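PDB 4GS3: single-stranded DNA-binding protein from Thermoanaerobacter tengcongensis, which probably binds single-stranded DNA through its N-terminal oligonucleotide/oligosaccharide-binding (OB) domain, the part of the primosome protein PriB contained in this chain. Local coordinates for residues G32-N37 / I56-F61. Residues are numbered along the deposited sequence; the frame is centred on the assembly and turned at random.
Sequences GEKFFN and ISNRLF
Phe-36 and Ile-56 face each other as a hydrogen-bonded antiparallel pair in the beta hairpin of strands 33-43 and 49-57, part of the curled sheet of this OB domain. Their backbones bond both ways, Phe-36 N to Ile-56 O at 2.9 Å and Ile-56 N to Phe-36 O at 2.8 Å. One step on, Phe-35 and Ser-57 form a non-hydrogen-bonded pair. Next to it Asn-58 N donates to Lys-34 O, nearly straight at 164°, and residues 58-60 take up helical backbone angles.

Aromatic packing lies on both faces of the hairpin. On the face of Phe-36 and Ile-56, the Phe-61 ring turns its edge to the face of Phe-36 in an offset edge-to-face pair, planes 79° apart and centroids 5.8 Å apart. Leu-24 touches both rings and Ile-56. Phe-36 also lays its CE1 3.8 Å from Asn-58 CB. On the other face, the Phe-35 ring lies obliquely against Ser-57, its CE2 3.7 Å from Ser-57 CB.

The polar link centres on the Ser-57 hydroxyl. Glu-33 is fully extended, with CG anti to the backbone N (chi1 -175°), which carries its carboxylate across to Ser-57. The Arg-59 side chain crosses that of Glu-33 at about a right angle, its CG 3.3 Å from Glu-33 OE2, although the opposite charges stay beyond salt-bridge distance. Without this carboxylate, as with an alanine here, the Ser-57 hydroxyl would probably lose its acceptor and the aliphatic part of Arg-59 its neighbour. Ser-57 OG accepts from Arg-59 N, closing an ST turn, and donates to the anti lone pair of Glu-33 OE2 at 2.6 Å.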
loop_
_atom_site.group_PDB
_atom_site.type_symbol
_atom_site.label_atom_id
_atom_site.label_comp_id
_atom_site.label_asym_id
_atom_site.label_seq_id
_atom_site.Cartn_x
_atom_site.Cartn_y
_atom_site.Cartn_z
ATOM N N GLY A 32 -8.591 -12.048 -13.556
ATOM C CA GLY A 32 -8.871 -10.763 -14.160
ATOM C C GLY A 32 -8.781 -9.546 -13.244
ATOM O O GLY A 32 -8.647 -8.428 -13.759
ATOM N N GLU A 33 -8.847 -9.708 -11.939
ATOM C CA GLU A 33 -8.606 -8.596 -11.000
ATOM C C GLU A 33 -7.148 -8.188 -10.999
ATOM O O GLU A 33 -6.259 -8.997 -10.821
ATOM C CB GLU A 33 -9.086 -9.062 -9.595
ATOM C CG GLU A 33 -8.993 -7.943 -8.542
ATOM C CD GLU A 33 -9.479 -8.299 -7.163
ATOM O OE1 GLU A 33 -9.933 -9.461 -6.899
ATOM O OE2 GLU A 33 -9.506 -7.475 -6.220
ATOM N N LYS A 34 -6.845 -6.917 -11.154
ATOM C CA LYS A 34 -5.491 -6.372 -11.260
ATOM C C LYS A 34 -5.007 -5.916 -9.870
ATOM O O LYS A 34 -5.721 -5.206 -9.152
ATOM C CB LYS A 34 -5.434 -5.201 -12.221
ATOM C CG LYS A 34 -5.891 -5.497 -13.649
ATOM C CD LYS A 34 -6.036 -4.191 -14.438
ATOM C CE LYS A 34 -5.980 -4.376 -15.954
ATOM N NZ LYS A 34 -7.222 -5.028 -16.467
ATOM N N PHE A 35 -3.803 -6.322 -9.511
ATOM C CA PHE A 35 -3.127 -5.948 -8.309
ATOM C C PHE A 35 -1.848 -5.166 -8.653
ATOM O O PHE A 35 -1.149 -5.442 -9.631
ATOM C CB PHE A 35 -2.818 -7.164 -7.406
ATOM C CG PHE A 35 -4.082 -7.763 -6.813
ATOM C CD1 PHE A 35 -4.843 -8.633 -7.598
ATOM C CD2 PHE A 35 -4.483 -7.436 -5.530
ATOM C CE1 PHE A 35 -5.991 -9.178 -7.070
ATOM C CE2 PHE A 35 -5.644 -7.992 -5.037
ATOM C CZ PHE A 35 -6.406 -8.835 -5.805
ATOM N N PHE A 36 -1.567 -4.232 -7.752
ATOM C CA PHE A 36 -0.434 -3.346 -7.873
ATOM C C PHE A 36 0.360 -3.334 -6.557
ATOM O O PHE A 36 -0.237 -3.429 -5.485
ATOM C CB PHE A 36 -0.888 -1.945 -8.150
ATOM C CG PHE A 36 -1.630 -1.828 -9.468
ATOM C CD1 PHE A 36 -2.973 -2.170 -9.517
ATOM C CD2 PHE A 36 -0.986 -1.437 -10.587
ATOM C CE1 PHE A 36 -3.657 -2.100 -10.702
ATOM C CE2 PHE A 36 -1.691 -1.322 -11.797
ATOM C CZ PHE A 36 -3.009 -1.661 -11.839
ATOM N N ASN A 37 1.649 -3.193 -6.667
ATOM C CA ASN A 37 2.524 -3.011 -5.531
ATOM C C ASN A 37 3.104 -1.608 -5.552
ATOM O O ASN A 37 3.365 -1.058 -6.628
ATOM C CB ASN A 37 3.722 -3.979 -5.666
ATOM C CG ASN A 37 3.370 -5.430 -5.523
ATOM O OD1 ASN A 37 2.589 -5.844 -4.673
ATOM N ND2 ASN A 37 3.979 -6.248 -6.357
ATOM N N ILE A 56 -2.246 -3.510 -3.469
ATOM C CA ILE A 56 -3.599 -3.057 -3.544
ATOM C C ILE A 56 -4.253 -3.510 -4.828
ATOM O O ILE A 56 -3.665 -3.498 -5.916
ATOM C CB ILE A 56 -3.604 -1.519 -3.404
ATOM C CG1 ILE A 56 -5.025 -1.006 -3.247
ATOM C CG2 ILE A 56 -2.874 -0.803 -4.552
ATOM C CD1 ILE A 56 -5.066 0.376 -2.567
ATOM N N SER A 57 -5.523 -3.893 -4.695
ATOM C CA SER A 57 -6.392 -4.207 -5.811
ATOM C C SER A 57 -6.886 -2.933 -6.477
ATOM O O SER A 57 -7.202 -1.966 -5.809
ATOM C CB SER A 57 -7.625 -4.928 -5.319
ATOM O OG SER A 57 -8.537 -5.083 -6.391
ATOM N N ASN A 58 -7.008 -2.962 -7.794
ATOM C CA ASN A 58 -7.572 -1.748 -8.398
ATOM C C ASN A 58 -9.054 -1.625 -8.076
ATOM O O ASN A 58 -9.531 -0.527 -8.280
ATOM C CB ASN A 58 -7.360 -1.603 -9.886
ATOM C CG ASN A 58 -8.099 -2.600 -10.716
ATOM O OD1 ASN A 58 -8.512 -3.626 -10.196
ATOM N ND2 ASN A 58 -8.249 -2.321 -11.981
ATOM N N ARG A 59 -9.699 -2.588 -7.484
ATOM C CA ARG A 59 -11.037 -2.332 -6.934
ATOM C C ARG A 59 -11.037 -1.267 -5.861
ATOM O O ARG A 59 -12.033 -0.637 -5.648
ATOM C CB ARG A 59 -11.663 -3.558 -6.267
ATOM C CG ARG A 59 -11.440 -4.876 -6.912
ATOM C CD ARG A 59 -12.514 -5.899 -6.646
ATOM N NE ARG A 59 -13.163 -5.974 -7.925
ATOM C CZ ARG A 59 -14.319 -5.390 -8.224
ATOM N NH1 ARG A 59 -14.745 -5.417 -9.472
ATOM N NH2 ARG A 59 -15.008 -4.755 -7.280
ATOM N N LEU A 60 -9.954 -1.119 -5.111
ATOM C CA LEU A 60 -10.035 -0.229 -3.954
ATOM C C LEU A 60 -9.708 1.221 -4.095
ATOM O O LEU A 60 -9.812 2.028 -3.163
ATOM C CB LEU A 60 -8.957 -0.689 -2.943
ATOM C CG LEU A 60 -9.420 -1.817 -2.070
ATOM C CD1 LEU A 60 -8.273 -2.098 -1.095
ATOM C CD2 LEU A 60 -10.693 -1.575 -1.273
ATOM N N PHE A 61 -9.166 1.474 -5.287
ATOM C CA PHE A 61 -8.723 2.889 -5.430
ATOM C C PHE A 61 -9.389 3.424 -6.680
ATOM O O PHE A 61 -8.969 4.459 -7.223
ATOM C CB PHE A 61 -7.220 3.037 -5.375
ATOM C CG PHE A 61 -6.371 2.438 -6.487
ATOM C CD1 PHE A 61 -5.890 1.130 -6.439
ATOM C CD2 PHE A 61 -6.055 3.214 -7.602
ATOM C CE1 PHE A 61 -5.104 0.595 -7.440
ATOM C CE2 PHE A 61 -5.278 2.674 -8.611
ATOM C CZ PHE A 61 -4.850 1.365 -8.567
#